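Local coordinates for UDP-4-amino-4,6-dideoxy-N-acetyl-beta-L-altrosamine transaminase (Helicobacter pylori, PDB 2FNU), which transfers an amino group from glutamate to a UDP-linked 4-keto sugar with pyridoxal phosphate, the second step in making pseudaminic acid for flagellin modification, at residues B[268-273]-B[286-291]; B[293-298]-B[341-346]. All blocks are in the same frame, centred on the assembly; numbering follows the deposited sequence.

Interaction 1. Residues B[268-273]-B[286-291]; sequences PYFTPL and YPILMH
Phe270 to Pro272 run antiparallel to the strand that ends at Met290, the two short strands at 153° to each other and 4.4 Å apart at their closest, with Thr271 and Leu289 forming the hydrogen-bonded pair in the middle. Thr271 N reaches Leu289 O and Leu289 N returns to Thr271 O, both at 2.9 Å. Beyond the strand, Leu273 N still bonds Pro287 O, and Tyr269 O receives His291 N at the other end. A water bridges Thr271 OG1 and Leu289 O, so that this carbonyl serves two partners.

The side chains of Phe270, Pro272, Ile288 and Met290 share one face. The CG of Phe270 sits between its own backbone N and carbonyl carbon (chi1 52°), which brings one face of the ring against Ile288; the CD1 methyl of Ile288 stands over the ring centre, 3.7 Å from the centroid, in a CH-pi contact. Pro272 CB packs beside the hydroxyl end of Tyr286, whose OH is hydrogen-bonded to Asp261. On the face that carries Thr271 and Leu289, Leu289 CD1 meets Leu273 CD2 at 3.8 Å; the other methyl of Leu273, CD1, lies against Pro287 CB. Phe264 and Phe369, from helices 246-264 and 355-370, also meet the Phe270 ring. This is the edge pairing of a three-stranded antiparallel sheet with helices packed on its apolar face, as in the small C-terminal domain of fold-type I aminotransferases.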
loop_
_atom_site.group_PDB
_atom_site.type_symbol
_atom_site.label_atom_id
_atom_site.label_comp_id
_atom_site.label_asym_id
_atom_site.label_seq_id
_atom_site.Cartn_x
_atom_site.Cartn_y
_atom_site.Cartn_z
ATOM N N PRO B 268 8.010 37.686 -22.871
ATOM C CA PRO B 268 7.904 38.719 -21.840
ATOM C C PRO B 268 7.138 38.345 -20.549
ATOM O O PRO B 268 7.086 39.157 -19.614
ATOM C CB PRO B 268 7.160 39.839 -22.574
ATOM C CG PRO B 268 6.281 39.128 -23.524
ATOM C CD PRO B 268 7.041 37.890 -23.963
ATOM N N TYR B 269 6.594 37.128 -20.472
ATOM C CA TYR B 269 5.607 36.796 -19.426
ATOM C C TYR B 269 6.117 35.896 -18.303
ATOM O O TYR B 269 5.668 36.024 -17.156
ATOM C CB TYR B 269 4.399 36.103 -20.037
ATOM C CG TYR B 269 3.833 36.789 -21.262
ATOM C CD1 TYR B 269 3.233 38.049 -21.175
ATOM C CD2 TYR B 269 3.903 36.175 -22.500
ATOM C CE1 TYR B 269 2.706 38.673 -22.310
ATOM C CE2 TYR B 269 3.382 36.782 -23.634
ATOM C CZ TYR B 269 2.782 38.026 -23.530
ATOM O OH TYR B 269 2.263 38.621 -24.660
ATOM N N PHE B 270 7.016 34.970 -18.630
ATOM C CA PHE B 270 7.454 33.977 -17.644
ATOM C C PHE B 270 8.805 33.414 -18.018
ATOM O O PHE B 270 9.240 33.559 -19.167
ATOM C CB PHE B 270 6.435 32.826 -17.520
ATOM C CG PHE B 270 6.068 32.193 -18.837
ATOM C CD1 PHE B 270 6.928 31.282 -19.463
ATOM C CD2 PHE B 270 4.868 32.522 -19.459
ATOM C CE1 PHE B 270 6.591 30.718 -20.691
ATOM C CE2 PHE B 270 4.521 31.974 -20.703
ATOM C CZ PHE B 270 5.382 31.061 -21.311
ATOM N N THR B 271 9.444 32.753 -17.054
ATOM C CA THR B 271 10.762 32.143 -17.245
ATOM C C THR B 271 10.643 30.615 -17.124
ATOM O O THR B 271 10.362 30.120 -16.046
ATOM C CB THR B 271 11.751 32.661 -16.170
ATOM O OG1 THR B 271 11.814 34.101 -16.233
ATOM C CG2 THR B 271 13.156 32.077 -16.358
ATOM N N PRO B 272 10.905 29.873 -18.224
ATOM C CA PRO B 272 10.955 28.424 -18.082
ATOM C C PRO B 272 12.215 28.025 -17.314
ATOM O O PRO B 272 13.284 28.648 -17.465
ATOM C CB PRO B 272 11.055 27.918 -19.526
ATOM C CG PRO B 272 10.779 29.110 -20.391
ATOM C CD PRO B 272 11.168 30.300 -19.610
ATOM N N LEU B 273 12.113 26.966 -16.519
ATOM C CA LEU B 273 13.280 26.485 -15.783
ATOM C C LEU B 273 14.159 25.571 -16.633
ATOM O O LEU B 273 15.355 25.441 -16.368
ATOM C CB LEU B 273 12.844 25.733 -14.522
ATOM C CG LEU B 273 12.213 26.575 -13.405
ATOM C CD1 LEU B 273 11.914 25.681 -12.192
ATOM C CD2 LEU B 273 13.135 27.726 -12.997
ATOM N N TYR B 286 7.428 20.304 -16.473
ATOM C CA TYR B 286 7.985 21.441 -17.214
ATOM C C TYR B 286 7.452 22.703 -16.527
ATOM O O TYR B 286 6.349 23.161 -16.847
ATOM C CB TYR B 286 7.546 21.427 -18.690
ATOM C CG TYR B 286 8.205 22.526 -19.478
ATOM C CD1 TYR B 286 9.438 22.311 -20.103
ATOM C CD2 TYR B 286 7.627 23.797 -19.550
ATOM C CE1 TYR B 286 10.072 23.338 -20.831
ATOM C CE2 TYR B 286 8.260 24.817 -20.251
ATOM C CZ TYR B 286 9.470 24.578 -20.886
ATOM O OH TYR B 286 10.100 25.585 -21.590
ATOM N N PRO B 287 8.181 23.216 -15.519
ATOM C CA PRO B 287 7.739 24.413 -14.792
ATOM C C PRO B 287 8.063 25.710 -15.509
ATOM O O PRO B 287 9.155 25.865 -16.077
ATOM C CB PRO B 287 8.554 24.368 -13.478
ATOM C CG PRO B 287 9.206 22.997 -13.456
ATOM C CD PRO B 287 9.387 22.625 -14.913
ATOM N N ILE B 288 7.111 26.639 -15.454
ATOM C CA ILE B 288 7.406 28.019 -15.828
ATOM C C ILE B 288 7.124 28.907 -14.617
ATOM O O ILE B 288 6.236 28.585 -13.803
ATOM C CB ILE B 288 6.572 28.499 -17.055
ATOM C CG1 ILE B 288 5.067 28.501 -16.724
ATOM C CG2 ILE B 288 6.899 27.662 -18.295
ATOM C CD1 ILE B 288 4.177 29.094 -17.850
ATOM N N LEU B 289 7.867 30.007 -14.496
ATOM C CA LEU B 289 7.677 30.954 -13.389
ATOM C C LEU B 289 7.191 32.302 -13.919
ATOM O O LEU B 289 7.927 32.991 -14.634
ATOM C CB LEU B 289 8.977 31.159 -12.588
ATOM C CG LEU B 289 9.594 29.918 -11.949
ATOM C CD1 LEU B 289 10.932 30.293 -11.328
ATOM C CD2 LEU B 289 8.636 29.359 -10.918
ATOM N N MET B 290 5.954 32.672 -13.579
ATOM C CA MET B 290 5.357 33.931 -14.056
ATOM C C MET B 290 6.050 35.148 -13.500
ATOM O O MET B 290 6.516 35.140 -12.364
ATOM C CB MET B 290 3.901 34.052 -13.580
ATOM C CG MET B 290 2.982 32.929 -13.943
ATOM S SD MET B 290 1.263 33.382 -13.586
ATOM C CE MET B 290 1.254 33.930 -11.884
ATOM N N HIS B 291 6.054 36.227 -14.281
ATOM C CA HIS B 291 6.437 37.537 -13.754
ATOM C C HIS B 291 5.515 37.896 -12.592
ATOM O O HIS B 291 4.325 37.559 -12.599
ATOM C CB HIS B 291 6.315 38.575 -14.870
ATOM C CG HIS B 291 6.811 39.941 -14.496
ATOM N ND1 HIS B 291 7.948 40.496 -15.043
ATOM C CD2 HIS B 291 6.319 40.867 -13.637
ATOM C CE1 HIS B 291 8.136 41.703 -14.536
ATOM N NE2 HIS B 291 7.163 41.950 -13.677
HETATM O O HOH W 1 9.773 35.100 -14.484
#

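Interaction 2. Residues B[293-298]-B[341-346]; sequences KFFTCK and YHAEIS
Lys298 sends CG anti to its backbone N (chi1 -172°) and stays extended to the tip, which carries NZ into the turn where helix 335-343 gives way to strand 344-347, whereas Phe295, with CG beside its own N, lays its ring against the last residues of that helix. The ammonium group thus arrives among backbone carbonyls. Lys298 NZ bonds Glu344 O at 2.7 Å, the nitrogen tilted 30° from the carbonyl plane. A weak bond runs from Lys298 NZ to His342 O at 3.0 Å, and Tyr341 O lies 2.7 Å from Lys298 NZ. A positive charge placed here probably gains from the carbonyl-rich C-terminal end of the helix, where the last turn leaves acceptors without helical partners of their own. The aliphatic part of the lysine is used as well: Lys298 CE packs on Ile345 CG1.

Phe295 makes the apolar half of the contact. His342 CB stands over one face of its ring, 3.7 Å from the centroid and displaced toward the rim, in a CH-pi contact, and from there the imidazole turns its edge to the phenyl face, the planes at 62° in an offset edge-to-face pair. Farther round the ring, Phe295 CE2 touches Ala343 CB at 3.6 Å.

Cys297 occupies the N-cap of helix 298-307, so the lysine springs from the start of that helix and ties it to the junction of helix 335-343 and strand 344-347. Val314 and Met290 also touch the Lys298 side chain, while Glu344 and Ser346, within strand 344-347 and joined to each other through OE2 and OG, both hydrogen-bond His315, a substrate-binding residue.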
loop_
_atom_site.group_PDB
_atom_site.type_symbol
_atom_site.label_atom_id
_atom_site.label_comp_id
_atom_site.label_asym_id
_atom_site.label_seq_id
_atom_site.Cartn_x
_atom_site.Cartn_y
_atom_site.Cartn_z
ATOM N N LYS B 293 3.994 40.458 -11.851
ATOM C CA LYS B 293 2.810 41.252 -12.216
ATOM C C LYS B 293 1.544 40.390 -12.362
ATOM O O LYS B 293 0.437 40.900 -12.241
ATOM C CB LYS B 293 3.061 42.115 -13.472
ATOM C CG LYS B 293 3.012 41.364 -14.811
ATOM C CD LYS B 293 3.276 42.279 -16.021
ATOM C CE LYS B 293 4.770 42.561 -16.202
ATOM N NZ LYS B 293 5.094 43.362 -17.419
ATOM N N PHE B 294 1.722 39.086 -12.608
ATOM C CA PHE B 294 0.597 38.161 -12.798
ATOM C C PHE B 294 0.157 37.413 -11.528
ATOM O O PHE B 294 -0.836 36.674 -11.552
ATOM C CB PHE B 294 0.942 37.140 -13.894
ATOM C CG PHE B 294 1.250 37.758 -15.227
ATOM C CD1 PHE B 294 0.242 38.362 -15.984
ATOM C CD2 PHE B 294 2.548 37.739 -15.734
ATOM C CE1 PHE B 294 0.525 38.927 -17.234
ATOM C CE2 PHE B 294 2.838 38.314 -16.984
ATOM C CZ PHE B 294 1.823 38.913 -17.729
ATOM N N PHE B 295 0.875 37.600 -10.422
ATOM C CA PHE B 295 0.566 36.857 -9.194
ATOM C C PHE B 295 -0.892 37.031 -8.778
ATOM O O PHE B 295 -1.559 36.061 -8.446
ATOM C CB PHE B 295 1.475 37.267 -8.029
ATOM C CG PHE B 295 2.898 36.746 -8.117
ATOM C CD1 PHE B 295 3.755 36.925 -7.030
ATOM C CD2 PHE B 295 3.386 36.091 -9.254
ATOM C CE1 PHE B 295 5.073 36.475 -7.072
ATOM C CE2 PHE B 295 4.706 35.638 -9.305
ATOM C CZ PHE B 295 5.548 35.842 -8.221
ATOM N N THR B 296 -1.388 38.268 -8.821
ATOM C CA THR B 296 -2.754 38.554 -8.351
ATOM C C THR B 296 -3.840 37.998 -9.260
ATOM O O THR B 296 -4.977 37.815 -8.819
ATOM C CB THR B 296 -2.997 40.077 -8.136
ATOM O OG1 THR B 296 -2.684 40.788 -9.341
ATOM C CG2 THR B 296 -2.135 40.592 -6.990
ATOM N N CYS B 297 -3.513 37.731 -10.523
ATOM C CA CYS B 297 -4.515 37.134 -11.411
ATOM C C CYS B 297 -4.226 35.677 -11.790
ATOM O O CYS B 297 -4.719 35.182 -12.810
ATOM C CB CYS B 297 -4.748 38.004 -12.653
ATOM S SG CYS B 297 -3.292 38.306 -13.639
ATOM N N LYS B 298 -3.457 34.990 -10.946
ATOM C CA LYS B 298 -3.089 33.589 -11.214
ATOM C C LYS B 298 -4.265 32.631 -11.418
ATOM O O LYS B 298 -4.263 31.838 -12.356
ATOM C CB LYS B 298 -2.172 33.032 -10.142
ATOM C CG LYS B 298 -1.656 31.649 -10.546
ATOM C CD LYS B 298 -0.522 31.235 -9.708
ATOM C CE LYS B 298 0.192 30.006 -10.282
ATOM N NZ LYS B 298 1.152 29.567 -9.245
ATOM N N TYR B 341 5.780 29.431 -5.244
ATOM C CA TYR B 341 4.406 28.930 -5.388
ATOM C C TYR B 341 3.531 29.888 -6.195
ATOM O O TYR B 341 2.776 29.466 -7.066
ATOM C CB TYR B 341 3.823 28.723 -3.997
ATOM C CG TYR B 341 2.353 28.396 -3.911
ATOM C CD1 TYR B 341 1.804 27.325 -4.611
ATOM C CD2 TYR B 341 1.522 29.127 -3.061
ATOM C CE1 TYR B 341 0.433 27.008 -4.492
ATOM C CE2 TYR B 341 0.159 28.816 -2.926
ATOM C CZ TYR B 341 -0.370 27.767 -3.645
ATOM O OH TYR B 341 -1.701 27.450 -3.490
ATOM N N HIS B 342 3.634 31.182 -5.913
ATOM C CA HIS B 342 2.809 32.144 -6.632
ATOM C C HIS B 342 3.174 32.162 -8.106
ATOM O O HIS B 342 2.303 32.280 -8.958
ATOM C CB HIS B 342 2.928 33.535 -6.011
ATOM C CG HIS B 342 2.397 33.594 -4.617
ATOM N ND1 HIS B 342 2.844 34.507 -3.688
ATOM C CD2 HIS B 342 1.456 32.849 -3.991
ATOM C CE1 HIS B 342 2.203 34.322 -2.548
ATOM N NE2 HIS B 342 1.358 33.323 -2.703
ATOM N N ALA B 343 4.457 31.983 -8.397
ATOM C CA ALA B 343 4.949 32.101 -9.778
ATOM C C ALA B 343 4.739 30.846 -10.628
ATOM O O ALA B 343 4.611 30.926 -11.857
ATOM C CB ALA B 343 6.428 32.477 -9.782
ATOM N N GLU B 344 4.710 29.673 -9.997
ATOM C CA GLU B 344 4.891 28.441 -10.777
ATOM C C GLU B 344 3.629 27.876 -11.431
ATOM O O GLU B 344 2.553 27.824 -10.823
ATOM C CB GLU B 344 5.518 27.354 -9.888
ATOM C CG GLU B 344 6.156 26.180 -10.664
ATOM C CD GLU B 344 5.178 25.067 -11.067
ATOM O OE1 GLU B 344 4.072 24.954 -10.475
ATOM O OE2 GLU B 344 5.550 24.289 -11.993
ATOM N N ILE B 345 3.803 27.418 -12.669
ATOM C CA ILE B 345 2.777 26.664 -13.402
ATOM C C ILE B 345 3.483 25.516 -14.092
ATOM O O ILE B 345 4.517 25.729 -14.731
ATOM C CB ILE B 345 2.065 27.515 -14.473
ATOM C CG1 ILE B 345 1.389 28.727 -13.818
ATOM C CG2 ILE B 345 1.038 26.668 -15.208
ATOM C CD1 ILE B 345 0.729 29.685 -14.837
ATOM N N SER B 346 2.935 24.304 -13.945
ATOM C CA SER B 346 3.457 23.124 -14.632
ATOM C C SER B 346 2.660 22.852 -15.888
ATOM O O SER B 346 1.452 22.646 -15.826
ATOM C CB SER B 346 3.397 21.901 -13.722
ATOM O OG SER B 346 4.208 22.144 -12.569
#

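Overall arrangement
The two contacts, with centres about 9 Å apart on the same side of the chain's centre, illustrate how a small sheet can be built from two strands close in sequence and a third from much farther along. Interaction 1 closes before interaction 2 opens, and they meet in the antiparallel order 270-272, 286-290, 344-347. Probable hydrogen bonds join them, Met290 N to Ala343 O and Ile288 N to Ile345 O, each 2.8 Å. Interaction 1 pairs one edge strand, 270-272, with the central strand 286-290; interaction 2 fixes the helix-to-strand junction at the other edge, nearer the bound nucleotide sugar, with the Glu344 side chain about 8 Å from it.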